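Local coordinates for protein ectoine hydroxylase (Sphingopyxis alaskensis, PDB 4MHU) that catalyses the iron(II)- and 2-oxoglutarate-dependent hydroxylation of L-ectoine to 5-hydroxyectoine, a compatible solute that protects cells against osmotic stress, at residues 82-87 / 288-293; 147-152 / 253-258; 153-158 / 194-199; 275-280 / 295-300. All coordinates share one frame; numbering follows the deposited sequence.

Contact 1: residues 82-87 / 288-293; sequences ALDADT and RPWFLA
W290 lays the edge of its indole against the loop 82-87, and F291 packs just beneath it. At its root, W290 CB lies beside NH2 of R295. A chi1 of 64° then tucks CG between the backbone N and the carbonyl carbon; this turns the indole above F291, whose CB sits 3.9 Å from the W290 ring plane, over the ring centre. Moving out along the rim, W290 NE1 looks toward D86 OD2 at 3.9 Å, too far for a bond. Next comes W290 CZ2, whose nearest partner is D84 OD2 at 3.0 Å, close to the ring plane. At the end of the indole, W290 CH2 meets the methyl of T87 obliquely, with CG2 4.1 Å away. Below, the F291 ring is sandwiched: P289 CB covers one face, and the carbonyl oxygen of D86 sits over the other, 3.0 Å from F291 CE1. D84 is steadied by an Asx turn, its OD1 accepting from D86 N. Here the loop after strand 264-273 meets the loop before strand 88-90, and next to F291 the carbonyl of L292 accepts from NE2 of Q135, an ectoine-binding residue. Chemically, two carboxylates face the indole rim without a defined hydrogen bond; the contact is held mainly by two only partly covered rings packing against the loop, with, probably, diffuse electrostatics between carboxylates and rim.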
loop_
_atom_site.group_PDB
_atom_site.type_symbol
_atom_site.label_atom_id
_atom_site.label_comp_id
_atom_site.label_asym_id
_atom_site.label_seq_id
_atom_site.Cartn_x
_atom_site.Cartn_y
_atom_site.Cartn_z
ATOM N N ALA A 82 -2.125 0.128 24.907
ATOM C CA ALA A 82 -1.704 -1.259 24.764
ATOM C C ALA A 82 -0.575 -1.446 23.742
ATOM O O ALA A 82 -0.127 -2.572 23.518
ATOM C CB ALA A 82 -2.904 -2.134 24.411
ATOM N N LEU A 83 -0.078 -0.365 23.152
ATOM C CA LEU A 83 0.759 -0.510 21.972
ATOM C C LEU A 83 2.003 0.275 22.078
ATOM O O LEU A 83 2.100 1.166 22.898
ATOM C CB LEU A 83 0.014 0.024 20.753
ATOM C CG LEU A 83 -1.235 -0.707 20.290
ATOM C CD1 LEU A 83 -1.832 0.026 19.101
ATOM C CD2 LEU A 83 -0.930 -2.155 19.954
ATOM N N ASP A 84 2.932 -0.010 21.177
ATOM C CA ASP A 84 4.201 0.654 21.186
ATOM C C ASP A 84 4.083 2.104 20.729
ATOM O O ASP A 84 3.865 2.380 19.553
ATOM C CB ASP A 84 5.202 -0.088 20.330
ATOM C CG ASP A 84 6.494 0.685 20.172
ATOM O OD1 ASP A 84 6.567 1.845 20.629
ATOM O OD2 ASP A 84 7.448 0.142 19.589
ATOM N N ALA A 85 4.284 3.024 21.666
ATOM C CA ALA A 85 4.138 4.462 21.421
ATOM C C ALA A 85 4.876 4.996 20.193
ATOM O O ALA A 85 4.462 5.985 19.613
ATOM C CB ALA A 85 4.578 5.236 22.660
ATOM N N ASP A 86 5.980 4.364 19.821
ATOM C CA ASP A 86 6.733 4.761 18.623
ATOM C C ASP A 86 5.848 4.639 17.355
ATOM O O ASP A 86 6.036 5.367 16.377
ATOM C CB ASP A 86 8.007 3.878 18.444
ATOM C CG ASP A 86 9.031 4.014 19.597
ATOM O OD1 ASP A 86 9.109 5.103 20.205
ATOM O OD2 ASP A 86 9.767 3.029 19.885
ATOM N N THR A 87 4.904 3.698 17.372
ATOM C CA THR A 87 4.114 3.378 16.182
ATOM C C THR A 87 2.839 4.205 16.015
ATOM O O THR A 87 2.133 4.027 15.039
ATOM C CB THR A 87 3.659 1.906 16.189
ATOM O OG1 THR A 87 2.655 1.705 17.190
ATOM C CG2 THR A 87 4.819 0.962 16.421
ATOM N N ARG A 288 15.988 5.907 8.741
ATOM C CA ARG A 288 14.494 5.972 8.819
ATOM C C ARG A 288 13.821 4.987 9.819
ATOM O O ARG A 288 13.941 3.776 9.665
ATOM C CB ARG A 288 13.902 5.736 7.431
ATOM C CG ARG A 288 12.708 6.624 7.118
ATOM C CD ARG A 288 11.991 6.150 5.864
ATOM N NE ARG A 288 10.700 6.787 5.663
ATOM C CZ ARG A 288 9.678 6.256 4.989
ATOM N NH1 ARG A 288 9.745 5.047 4.420
ATOM N NH2 ARG A 288 8.559 6.952 4.888
ATOM N N PRO A 289 13.066 5.500 10.816
ATOM C CA PRO A 289 12.601 4.664 11.946
ATOM C C PRO A 289 12.122 3.259 11.581
ATOM O O PRO A 289 11.420 3.081 10.590
ATOM C CB PRO A 289 11.447 5.477 12.541
ATOM C CG PRO A 289 11.774 6.892 12.219
ATOM C CD PRO A 289 12.512 6.868 10.895
ATOM N N TRP A 290 12.506 2.286 12.407
ATOM C CA TRP A 290 12.240 0.856 12.200
ATOM C C TRP A 290 10.808 0.498 11.848
ATOM O O TRP A 290 10.583 -0.428 11.070
ATOM C CB TRP A 290 12.636 0.078 13.465
ATOM C CG TRP A 290 11.815 0.443 14.674
ATOM C CD1 TRP A 290 12.009 1.512 15.520
ATOM C CD2 TRP A 290 10.659 -0.249 15.160
ATOM N NE1 TRP A 290 11.037 1.521 16.495
ATOM C CE2 TRP A 290 10.205 0.443 16.300
ATOM C CE3 TRP A 290 9.955 -1.384 14.734
ATOM C CZ2 TRP A 290 9.087 0.029 17.026
ATOM C CZ3 TRP A 290 8.834 -1.793 15.455
ATOM C CH2 TRP A 290 8.416 -1.092 16.586
ATOM N N PHE A 291 9.842 1.205 12.424
ATOM C CA PHE A 291 8.409 0.895 12.198
ATOM C C PHE A 291 7.834 1.259 10.805
ATOM O O PHE A 291 6.734 0.804 10.431
ATOM C CB PHE A 291 7.533 1.519 13.292
ATOM C CG PHE A 291 7.660 3.023 13.438
ATOM C CD1 PHE A 291 8.362 3.572 14.501
ATOM C CD2 PHE A 291 7.001 3.876 12.582
ATOM C CE1 PHE A 291 8.445 4.943 14.679
ATOM C CE2 PHE A 291 7.074 5.250 12.752
ATOM C CZ PHE A 291 7.798 5.786 13.805
ATOM N N LEU A 292 8.583 2.080 10.066
ATOM C CA LEU A 292 8.283 2.431 8.685
ATOM C C LEU A 292 8.818 1.429 7.678
ATOM O O LEU A 292 8.359 1.433 6.547
ATOM C CB LEU A 292 8.882 3.790 8.333
ATOM C CG LEU A 292 8.437 4.982 9.158
ATOM C CD1 LEU A 292 8.980 6.234 8.507
ATOM C CD2 LEU A 292 6.928 5.026 9.230
ATOM N N ALA A 293 9.772 0.585 8.071
ATOM C CA ALA A 293 10.356 -0.387 7.141
ATOM C C ALA A 293 11.242 -1.415 7.840
ATOM O O ALA A 293 12.172 -1.050 8.589
ATOM C CB ALA A 293 11.138 0.330 6.050
#

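Contact 2: residues 147-152 / 253-258; sequences REFYWH and HGSNGN. With FE (Fe (III) ion), chain C.
H152 and H253 face each other across two antiparallel strands and point their imidazoles at the same iron. Both side chains leave the same face of the sheet, and the same chi1, 67°, tips both rings toward the metal. The rings meet at an oblique 49°, centroids 4.5 Å apart, and converge on it: H152 NE2 is 2.6 Å and H253 NE2 2.7 Å from iron, which lies in the plane of the H253 ring. Each imidazole is also gripped at its far nitrogen, since H152 ND1 donates to Y150 O at 3.1 Å and H253 ND1 to L251 O; with the metal on the other side, rotation of both rings is fixed. Further along the same face, S255 OG approaches the edge of the F149 ring, 3.6 Å from CD2. W151 brings its ring obliquely against the backbone, CE3 3.6 Å from H253 C. Backbone bonds pair F149 with S255, the one from F149 N being weak, and H152 with H253; a one-residue slip between these pairs makes a beta bulge. With D154, the two histidines form the iron-binding facial triad of this cupin-fold dioxygenase. Strand 252-255 is the middle member of a small antiparallel sheet, flanked by 149-153 and 187-188; W151 reaches M187 and L225 of helix 222-232, the S255 side chain touches K141, the 2-oxoglutarate-binding lysine of strand 131-141, and N256 O accepts from its NZ.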
loop_
_atom_site.group_PDB
_atom_site.type_symbol
_atom_site.label_atom_id
_atom_site.label_comp_id
_atom_site.label_asym_id
_atom_site.label_seq_id
_atom_site.Cartn_x
_atom_site.Cartn_y
_atom_site.Cartn_z
ATOM N N ARG A 147 -7.700 15.019 6.220
ATOM C CA ARG A 147 -6.688 15.616 5.354
ATOM C C ARG A 147 -6.587 14.926 3.984
ATOM O O ARG A 147 -6.926 13.755 3.815
ATOM C CB ARG A 147 -5.300 15.563 6.031
ATOM C CG ARG A 147 -5.248 16.111 7.463
ATOM C CD ARG A 147 -5.579 17.594 7.557
ATOM N NE ARG A 147 -4.598 18.379 6.810
ATOM C CZ ARG A 147 -4.586 19.706 6.703
ATOM N NH1 ARG A 147 -5.497 20.460 7.323
ATOM N NH2 ARG A 147 -3.625 20.273 5.976
ATOM N N GLU A 148 -6.124 15.691 3.013
ATOM C CA GLU A 148 -5.656 15.166 1.755
ATOM C C GLU A 148 -4.293 14.515 1.965
ATOM O O GLU A 148 -3.518 14.953 2.798
ATOM C CB GLU A 148 -5.562 16.287 0.704
ATOM C CG GLU A 148 -4.342 17.214 0.765
ATOM C CD GLU A 148 -4.251 18.043 2.037
ATOM O OE1 GLU A 148 -5.315 18.448 2.567
ATOM O OE2 GLU A 148 -3.114 18.290 2.517
ATOM N N PHE A 149 -4.026 13.444 1.229
ATOM C CA PHE A 149 -2.673 12.948 1.033
ATOM C C PHE A 149 -2.319 13.270 -0.438
ATOM O O PHE A 149 -3.027 12.903 -1.360
ATOM C CB PHE A 149 -2.600 11.455 1.403
ATOM C CG PHE A 149 -3.080 11.167 2.807
ATOM C CD1 PHE A 149 -2.276 11.472 3.909
ATOM C CD2 PHE A 149 -4.363 10.658 3.041
ATOM C CE1 PHE A 149 -2.739 11.248 5.210
ATOM C CE2 PHE A 149 -4.829 10.431 4.341
ATOM C CZ PHE A 149 -4.016 10.729 5.424
ATOM N N TYR A 150 -1.252 14.026 -0.651
ATOM C CA TYR A 150 -0.898 14.504 -1.987
ATOM C C TYR A 150 -0.260 13.396 -2.783
ATOM O O TYR A 150 0.317 12.478 -2.212
ATOM C CB TYR A 150 0.101 15.676 -1.888
ATOM C CG TYR A 150 0.292 16.455 -3.178
ATOM C CD1 TYR A 150 -0.668 17.337 -3.620
ATOM C CD2 TYR A 150 1.455 16.306 -3.951
ATOM C CE1 TYR A 150 -0.497 18.060 -4.778
ATOM C CE2 TYR A 150 1.646 17.050 -5.108
ATOM C CZ TYR A 150 0.669 17.925 -5.503
ATOM O OH TYR A 150 0.828 18.650 -6.659
ATOM N N TRP A 151 -0.307 13.547 -4.099
ATOM C CA TRP A 151 0.231 12.574 -5.054
ATOM C C TRP A 151 1.676 12.196 -4.755
ATOM O O TRP A 151 2.494 13.079 -4.537
ATOM C CB TRP A 151 0.205 13.145 -6.468
ATOM C CG TRP A 151 -1.068 13.553 -6.920
ATOM C CD1 TRP A 151 -1.557 14.828 -6.963
ATOM C CD2 TRP A 151 -2.090 12.706 -7.445
ATOM N NE1 TRP A 151 -2.844 14.822 -7.474
ATOM C CE2 TRP A 151 -3.190 13.527 -7.776
ATOM C CE3 TRP A 151 -2.191 11.334 -7.650
ATOM C CZ2 TRP A 151 -4.372 13.009 -8.306
ATOM C CZ3 TRP A 151 -3.364 10.821 -8.180
ATOM C CH2 TRP A 151 -4.433 11.649 -8.507
ATOM N N HIS A 152 1.966 10.891 -4.775
ATOM C CA HIS A 152 3.312 10.370 -4.554
ATOM C C HIS A 152 3.435 8.945 -5.046
ATOM O O HIS A 152 2.447 8.214 -5.133
ATOM C CB HIS A 152 3.673 10.386 -3.067
ATOM C CG HIS A 152 2.868 9.428 -2.228
ATOM N ND1 HIS A 152 1.544 9.649 -1.893
ATOM C CD2 HIS A 152 3.213 8.261 -1.629
ATOM C CE1 HIS A 152 1.111 8.655 -1.128
ATOM N NE2 HIS A 152 2.103 7.800 -0.952
ATOM N N HIS A 253 -0.340 7.850 -6.763
ATOM C CA HIS A 253 -1.640 7.926 -6.124
ATOM C C HIS A 253 -1.734 8.918 -5.008
ATOM O O HIS A 253 -0.738 9.462 -4.532
ATOM C CB HIS A 253 -2.016 6.571 -5.589
ATOM C CG HIS A 253 -1.152 6.134 -4.475
ATOM N ND1 HIS A 253 0.147 5.733 -4.675
ATOM C CD2 HIS A 253 -1.382 6.042 -3.152
ATOM C CE1 HIS A 253 0.689 5.425 -3.514
ATOM N NE2 HIS A 253 -0.216 5.612 -2.575
ATOM N N GLY A 254 -2.974 9.143 -4.577
ATOM C CA GLY A 254 -3.262 10.092 -3.487
ATOM C C GLY A 254 -4.747 10.264 -3.253
ATOM O O GLY A 254 -5.521 9.508 -3.731
ATOM N N SER A 255 -5.152 11.262 -2.499
ATOM C CA SER A 255 -6.546 11.356 -2.146
ATOM C C SER A 255 -6.911 12.756 -1.678
ATOM O O SER A 255 -6.089 13.462 -1.077
ATOM C CB SER A 255 -6.913 10.282 -1.085
ATOM O OG SER A 255 -6.552 10.663 0.234
ATOM N N ASN A 256 -8.143 13.166 -1.983
ATOM C CA ASN A 256 -8.668 14.420 -1.462
ATOM C C ASN A 256 -8.945 14.289 0.056
ATOM O O ASN A 256 -8.889 13.196 0.652
ATOM C CB ASN A 256 -9.932 14.849 -2.225
ATOM C CG ASN A 256 -9.655 15.214 -3.686
ATOM O OD1 ASN A 256 -10.318 14.736 -4.598
ATOM N ND2 ASN A 256 -8.682 16.058 -3.909
ATOM N N GLY A 257 -9.193 15.424 0.686
ATOM C CA GLY A 257 -9.713 15.432 2.026
ATOM C C GLY A 257 -11.122 14.886 2.038
ATOM O O GLY A 257 -11.605 14.339 1.040
ATOM N N ASN A 258 -11.776 15.043 3.184
ATOM C CA ASN A 258 -13.094 14.542 3.375
ATOM C C ASN A 258 -13.848 15.382 4.416
ATOM O O ASN A 258 -13.629 15.247 5.642
ATOM C CB ASN A 258 -13.001 13.084 3.807
ATOM C CG ASN A 258 -14.303 12.543 4.389
ATOM O OD1 ASN A 258 -15.407 12.984 4.032
ATOM N ND2 ASN A 258 -14.182 11.577 5.296
HETATM FE FE FE C . 0.993 5.620 -0.117
#

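Contact 3: residues 153-158 / 194-199; sequences SDFETW and RTYLTC. With FE (Fe (III) ion), chain C.
Immediately after the first histidine of the HxD iron motif the chain turns into a helix, and F155 and E156 on its first turn lean on Y196 and C199 of the segment 194-199. S153 occupies the N-cap position. D154 follows, placing OD1 2.6 Å from iron, while F155 and E156 point toward segment 194-199. F155 has CG opposite its backbone N (chi1 179°), which carries the ring out toward Y196; the two side chains cross at about a right angle, and F155 CD2, a rim atom, comes 3.9 Å from Y196 CE1. Y196 in turn offers its ring edge to the helix backbone near E156 CA, and its hydroxyl OH lies 3.8 Å from the methylene E156 CG. Beyond CG the glutamate bends at chi2 (-84°), turning its carboxylate onto C199: E156 OE2 is 3.6 Å from CB and 3.7 Å from SG of that cysteine, a packing contact. The buried charge is met from the N-terminal part of the chain, where R16 makes a salt bridge to OE1 and S15 OG a hydrogen bond to OE2. Y13 adds another aromatic group, edge-to-face with F155 and also against Y196. The same turn thus gives D154 to the metal and F155 and E156 to the packing against 194-199. Helix 154-162 runs directly on from strand 149-153; its first part, 154-158, makes a signed angle of -58° with strand 195-197, the axes 9.4 Å apart at closest. That strand pairs antiparallel with 23-25, and W158, important for ectoine stabilization, rests on V270 of strand 264-273.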
loop_
_atom_site.group_PDB
_atom_site.type_symbol
_atom_site.label_atom_id
_atom_site.label_comp_id
_atom_site.label_asym_id
_atom_site.label_seq_id
_atom_site.Cartn_x
_atom_site.Cartn_y
_atom_site.Cartn_z
ATOM N N SER A 153 4.663 8.547 -5.352
ATOM C CA SER A 153 4.961 7.148 -5.572
ATOM C C SER A 153 5.665 6.514 -4.391
ATOM O O SER A 153 6.821 6.832 -4.111
ATOM C CB SER A 153 5.846 6.969 -6.782
ATOM O OG SER A 153 6.133 5.594 -6.911
ATOM N N ASP A 154 5.007 5.566 -3.742
ATOM C CA ASP A 154 5.632 4.885 -2.613
ATOM C C ASP A 154 7.053 4.478 -2.938
ATOM O O ASP A 154 7.956 4.784 -2.189
ATOM C CB ASP A 154 4.810 3.686 -2.149
ATOM C CG ASP A 154 3.452 4.092 -1.574
ATOM O OD1 ASP A 154 3.259 5.305 -1.339
ATOM O OD2 ASP A 154 2.578 3.210 -1.352
ATOM N N PHE A 155 7.271 3.861 -4.077
ATOM C CA PHE A 155 8.604 3.317 -4.370
ATOM C C PHE A 155 9.716 4.359 -4.364
ATOM O O PHE A 155 10.845 4.085 -3.944
ATOM C CB PHE A 155 8.622 2.627 -5.732
ATOM C CG PHE A 155 9.960 2.068 -6.096
ATOM C CD1 PHE A 155 10.479 0.986 -5.404
ATOM C CD2 PHE A 155 10.716 2.635 -7.097
ATOM C CE1 PHE A 155 11.722 0.469 -5.719
ATOM C CE2 PHE A 155 11.954 2.119 -7.432
ATOM C CZ PHE A 155 12.462 1.034 -6.742
ATOM N N GLU A 156 9.412 5.548 -4.864
ATOM C CA GLU A 156 10.420 6.603 -4.930
ATOM C C GLU A 156 10.969 6.851 -3.534
ATOM O O GLU A 156 12.170 7.013 -3.372
ATOM C CB GLU A 156 9.848 7.892 -5.557
ATOM C CG GLU A 156 10.890 8.961 -5.870
ATOM C CD GLU A 156 11.239 9.841 -4.675
ATOM O OE1 GLU A 156 10.616 9.676 -3.609
ATOM O OE2 GLU A 156 12.145 10.694 -4.794
ATOM N N THR A 157 10.101 6.849 -2.529
ATOM C CA THR A 157 10.556 6.974 -1.129
ATOM C C THR A 157 11.207 5.705 -0.624
ATOM O O THR A 157 12.211 5.757 0.061
ATOM C CB THR A 157 9.412 7.363 -0.178
ATOM O OG1 THR A 157 8.998 8.687 -0.476
ATOM C CG2 THR A 157 9.842 7.348 1.263
ATOM N N TRP A 158 10.630 4.555 -0.943
ATOM C CA TRP A 158 11.145 3.297 -0.405
ATOM C C TRP A 158 12.558 3.088 -0.902
ATOM O O TRP A 158 13.428 2.676 -0.150
ATOM C CB TRP A 158 10.212 2.123 -0.738
ATOM C CG TRP A 158 8.874 2.216 -0.029
ATOM C CD1 TRP A 158 8.583 2.979 1.075
ATOM C CD2 TRP A 158 7.667 1.525 -0.356
ATOM N NE1 TRP A 158 7.269 2.807 1.446
ATOM C CE2 TRP A 158 6.684 1.917 0.589
ATOM C CE3 TRP A 158 7.305 0.625 -1.364
ATOM C CZ2 TRP A 158 5.373 1.429 0.561
ATOM C CZ3 TRP A 158 5.983 0.128 -1.385
ATOM C CH2 TRP A 158 5.044 0.547 -0.440
ATOM N N ARG A 194 4.496 2.438 -14.889
ATOM C CA ARG A 194 5.561 2.236 -15.908
ATOM C C ARG A 194 6.469 3.413 -16.161
ATOM O O ARG A 194 7.309 3.342 -17.045
ATOM C CB ARG A 194 4.969 1.888 -17.253
ATOM C CG ARG A 194 4.138 0.638 -17.202
ATOM C CD ARG A 194 3.666 0.223 -18.579
ATOM N NE ARG A 194 3.248 -1.168 -18.534
ATOM C CZ ARG A 194 4.086 -2.195 -18.439
ATOM N NH1 ARG A 194 5.396 -1.972 -18.377
ATOM N NH2 ARG A 194 3.617 -3.445 -18.385
ATOM N N THR A 195 6.277 4.507 -15.439
ATOM C CA THR A 195 7.183 5.670 -15.528
ATOM C C THR A 195 7.698 5.907 -14.155
ATOM O O THR A 195 6.928 5.928 -13.220
ATOM C CB THR A 195 6.458 6.964 -15.901
ATOM O OG1 THR A 195 5.848 6.799 -17.169
ATOM C CG2 THR A 195 7.414 8.126 -15.950
ATOM N N TYR A 196 8.993 6.073 -14.026
ATOM C CA TYR A 196 9.556 6.490 -12.747
ATOM C C TYR A 196 9.719 7.981 -12.865
ATOM O O TYR A 196 10.460 8.456 -13.728
ATOM C CB TYR A 196 10.903 5.822 -12.522
ATOM C CG TYR A 196 11.560 6.120 -11.233
ATOM C CD1 TYR A 196 10.984 5.724 -10.033
ATOM C CD2 TYR A 196 12.807 6.751 -11.197
ATOM C CE1 TYR A 196 11.621 5.959 -8.829
ATOM C CE2 TYR A 196 13.451 7.005 -9.995
ATOM C CZ TYR A 196 12.866 6.607 -8.813
ATOM O OH TYR A 196 13.517 6.838 -7.601
ATOM N N LEU A 197 9.006 8.705 -12.025
ATOM C CA LEU A 197 9.091 10.149 -11.976
ATOM C C LEU A 197 10.062 10.514 -10.889
ATOM O O LEU A 197 9.811 10.242 -9.722
ATOM C CB LEU A 197 7.735 10.734 -11.641
ATOM C CG LEU A 197 7.595 12.249 -11.583
ATOM C CD1 LEU A 197 7.913 12.892 -12.930
ATOM C CD2 LEU A 197 6.194 12.638 -11.128
ATOM N N THR A 198 11.180 11.119 -11.258
ATOM C CA THR A 198 12.153 11.561 -10.255
ATOM C C THR A 198 11.677 12.842 -9.574
ATOM O O THR A 198 11.042 13.692 -10.207
ATOM C CB THR A 198 13.545 11.767 -10.881
ATOM O OG1 THR A 198 13.467 12.718 -11.971
ATOM C CG2 THR A 198 14.083 10.401 -11.390
ATOM N N CYS A 199 11.961 12.959 -8.281
ATOM C CA CYS A 199 11.741 14.193 -7.560
ATOM C C CYS A 199 13.040 15.030 -7.427
ATOM O O CYS A 199 14.159 14.465 -7.359
ATOM C CB CYS A 199 11.188 13.880 -6.176
ATOM S SG CYS A 199 9.600 13.017 -6.190
HETATM FE FE FE C . 0.993 5.620 -0.117
#

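Contact 4: residues 275-280 / 295-300; sequences SNRLEK and RGEPAA
The guanidinium of R277 carries E297 over one face and P298 CD at its edge. E297 crosses obliquely, and its extended chain lays the CG methylene on the flat group ahead of the carboxylate: CG is 3.5 Å from R277 NH2 and 3.6 Å from R277 NE. The carboxylate then continues above the same face, its plane tilted 28° from that of the guanidinium, with E297 OE2 3.9 Å from R277 NH2. This is a long salt bridge in which no N-H points at the oxygen. G296 O sits obliquely to the guanidinium, also 3.9 Å from NH2 of R277. A bend at chi3 (-77°) turns the guanidinium until its face meets E297, while closer to the backbone R277 CB lies 4.2 Å from P298 CD. On the inner side L278 takes over: its CD2 touches R295 CA at 3.6 Å, and both L278 and P298 rest on Y132 of strand 131-141. Two parts of the chain that follows strand 264-273 are therefore joined at the surface by a charge pair that is probably weak and undirected, backed by aliphatic contacts that do not depend on a precise bond angle.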
loop_
_atom_site.group_PDB
_atom_site.type_symbol
_atom_site.label_atom_id
_atom_site.label_comp_id
_atom_site.label_asym_id
_atom_site.label_seq_id
_atom_site.Cartn_x
_atom_site.Cartn_y
_atom_site.Cartn_z
ATOM N N SER A 275 13.681 -11.722 -2.038
ATOM C CA SER A 275 14.862 -11.416 -2.839
ATOM C C SER A 275 15.069 -9.894 -3.068
ATOM O O SER A 275 16.128 -9.478 -3.520
ATOM C CB SER A 275 14.782 -12.148 -4.162
ATOM O OG SER A 275 13.568 -11.808 -4.794
ATOM N N ASN A 276 14.073 -9.072 -2.751
ATOM C CA ASN A 276 14.166 -7.641 -2.963
ATOM C C ASN A 276 14.410 -6.921 -1.651
ATOM O O ASN A 276 14.011 -5.780 -1.499
ATOM C CB ASN A 276 12.873 -7.122 -3.620
ATOM C CG ASN A 276 13.038 -5.740 -4.264
ATOM O OD1 ASN A 276 14.095 -5.406 -4.866
ATOM N ND2 ASN A 276 11.984 -4.919 -4.150
ATOM N N ARG A 277 15.071 -7.580 -0.704
ATOM C CA ARG A 277 15.333 -6.990 0.613
ATOM C C ARG A 277 16.106 -5.649 0.545
ATOM O O ARG A 277 16.795 -5.346 -0.433
ATOM C CB ARG A 277 16.018 -8.003 1.556
ATOM C CG ARG A 277 17.273 -8.680 1.013
ATOM C CD ARG A 277 17.809 -9.739 1.977
ATOM N NE ARG A 277 18.522 -9.147 3.116
ATOM C CZ ARG A 277 19.797 -8.762 3.100
ATOM N NH1 ARG A 277 20.542 -8.885 2.001
ATOM N NH2 ARG A 277 20.335 -8.235 4.196
ATOM N N LEU A 278 15.938 -4.846 1.595
ATOM C CA LEU A 278 16.491 -3.502 1.673
ATOM C C LEU A 278 18.002 -3.507 1.757
ATOM O O LEU A 278 18.605 -4.364 2.403
ATOM C CB LEU A 278 15.943 -2.770 2.909
ATOM C CG LEU A 278 14.560 -2.094 2.848
ATOM C CD1 LEU A 278 13.741 -2.521 1.642
ATOM C CD2 LEU A 278 13.771 -2.295 4.139
ATOM N N GLU A 279 18.591 -2.513 1.115
ATOM C CA GLU A 279 19.998 -2.214 1.240
ATOM C C GLU A 279 20.142 -0.878 1.957
ATOM O O GLU A 279 19.229 -0.430 2.653
ATOM C CB GLU A 279 20.659 -2.209 -0.140
ATOM C CG GLU A 279 20.291 -3.449 -0.949
ATOM C CD GLU A 279 21.464 -4.075 -1.666
ATOM O OE1 GLU A 279 22.094 -3.375 -2.492
ATOM O OE2 GLU A 279 21.739 -5.268 -1.414
ATOM N N LYS A 280 21.307 -0.265 1.833
ATOM C CA LYS A 280 21.521 1.040 2.411
ATOM C C LYS A 280 20.810 2.012 1.473
ATOM O O LYS A 280 20.822 1.811 0.255
ATOM C CB LYS A 280 23.019 1.346 2.549
ATOM C CG LYS A 280 23.842 0.182 3.107
ATOM C CD LYS A 280 25.139 0.639 3.763
ATOM C CE LYS A 280 26.078 1.303 2.771
ATOM N NZ LYS A 280 27.265 1.865 3.463
ATOM N N ARG A 295 14.034 -3.063 7.922
ATOM C CA ARG A 295 15.392 -2.928 7.339
ATOM C C ARG A 295 16.177 -4.237 7.402
ATOM O O ARG A 295 17.086 -4.452 6.588
ATOM C CB ARG A 295 16.203 -1.777 7.985
ATOM C CG ARG A 295 15.817 -1.492 9.425
ATOM C CD ARG A 295 16.895 -0.823 10.269
ATOM N NE ARG A 295 16.512 -0.828 11.695
ATOM C CZ ARG A 295 16.972 -1.668 12.640
ATOM N NH1 ARG A 295 17.882 -2.617 12.375
ATOM N NH2 ARG A 295 16.514 -1.546 13.884
ATOM N N GLY A 296 15.785 -5.097 8.343
ATOM C CA GLY A 296 16.429 -6.391 8.668
ATOM C C GLY A 296 17.077 -7.244 7.519
ATOM O O GLY A 296 17.517 -6.717 6.508
ATOM N N GLU A 297 17.192 -8.558 7.749
ATOM C CA GLU A 297 17.521 -9.564 6.736
ATOM C C GLU A 297 16.442 -10.625 6.869
ATOM O O GLU A 297 16.713 -11.728 7.278
ATOM C CB GLU A 297 18.905 -10.154 7.023
ATOM C CG GLU A 297 19.481 -11.086 5.962
ATOM C CD GLU A 297 20.979 -11.348 6.162
ATOM O OE1 GLU A 297 21.497 -11.088 7.276
ATOM O OE2 GLU A 297 21.649 -11.816 5.208
ATOM N N PRO A 298 15.198 -10.282 6.515
ATOM C CA PRO A 298 13.999 -10.962 6.981
ATOM C C PRO A 298 13.697 -12.235 6.233
ATOM O O PRO A 298 14.361 -12.536 5.251
ATOM C CB PRO A 298 12.914 -9.948 6.668
ATOM C CG PRO A 298 13.369 -9.395 5.350
ATOM C CD PRO A 298 14.879 -9.360 5.410
ATOM N N ALA A 299 12.656 -12.927 6.689
ATOM C CA ALA A 299 12.300 -14.272 6.251
ATOM C C ALA A 299 10.835 -14.399 5.732
ATOM O O ALA A 299 9.957 -13.585 6.028
ATOM C CB ALA A 299 12.510 -15.234 7.407
ATOM N N ALA A 300 10.572 -15.467 4.995
ATOM C CA ALA A 300 9.315 -15.593 4.292
ATOM C C ALA A 300 8.167 -15.770 5.237
ATOM O O ALA A 300 8.209 -16.591 6.144
ATOM C CB ALA A 300 9.351 -16.743 3.306
#

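Iron ties contacts 2 and 3 together: 147-152 / 253-258 supplies two histidines and 153-158 the aspartate, with H253 CE1 3.4 Å from D154 OD1 and the centres about 16 Å apart. Contacts 1 and 4 come close to residues of the ectoine site: the F291 side chain is about 7 Å from that of Q135, which binds ectoine, and the L278 side chain is about 6 Å from that of W158. Contact 1 touches contact 3 where R288 NH2 packs 3.9 Å from T157 CG2, and touches contact 4 through A293 CB and L278 CD2, 4.2 Å apart. Contacts 2 and 4 do not touch; their centres are about 29 Å apart, on opposite sides of the chain's centre.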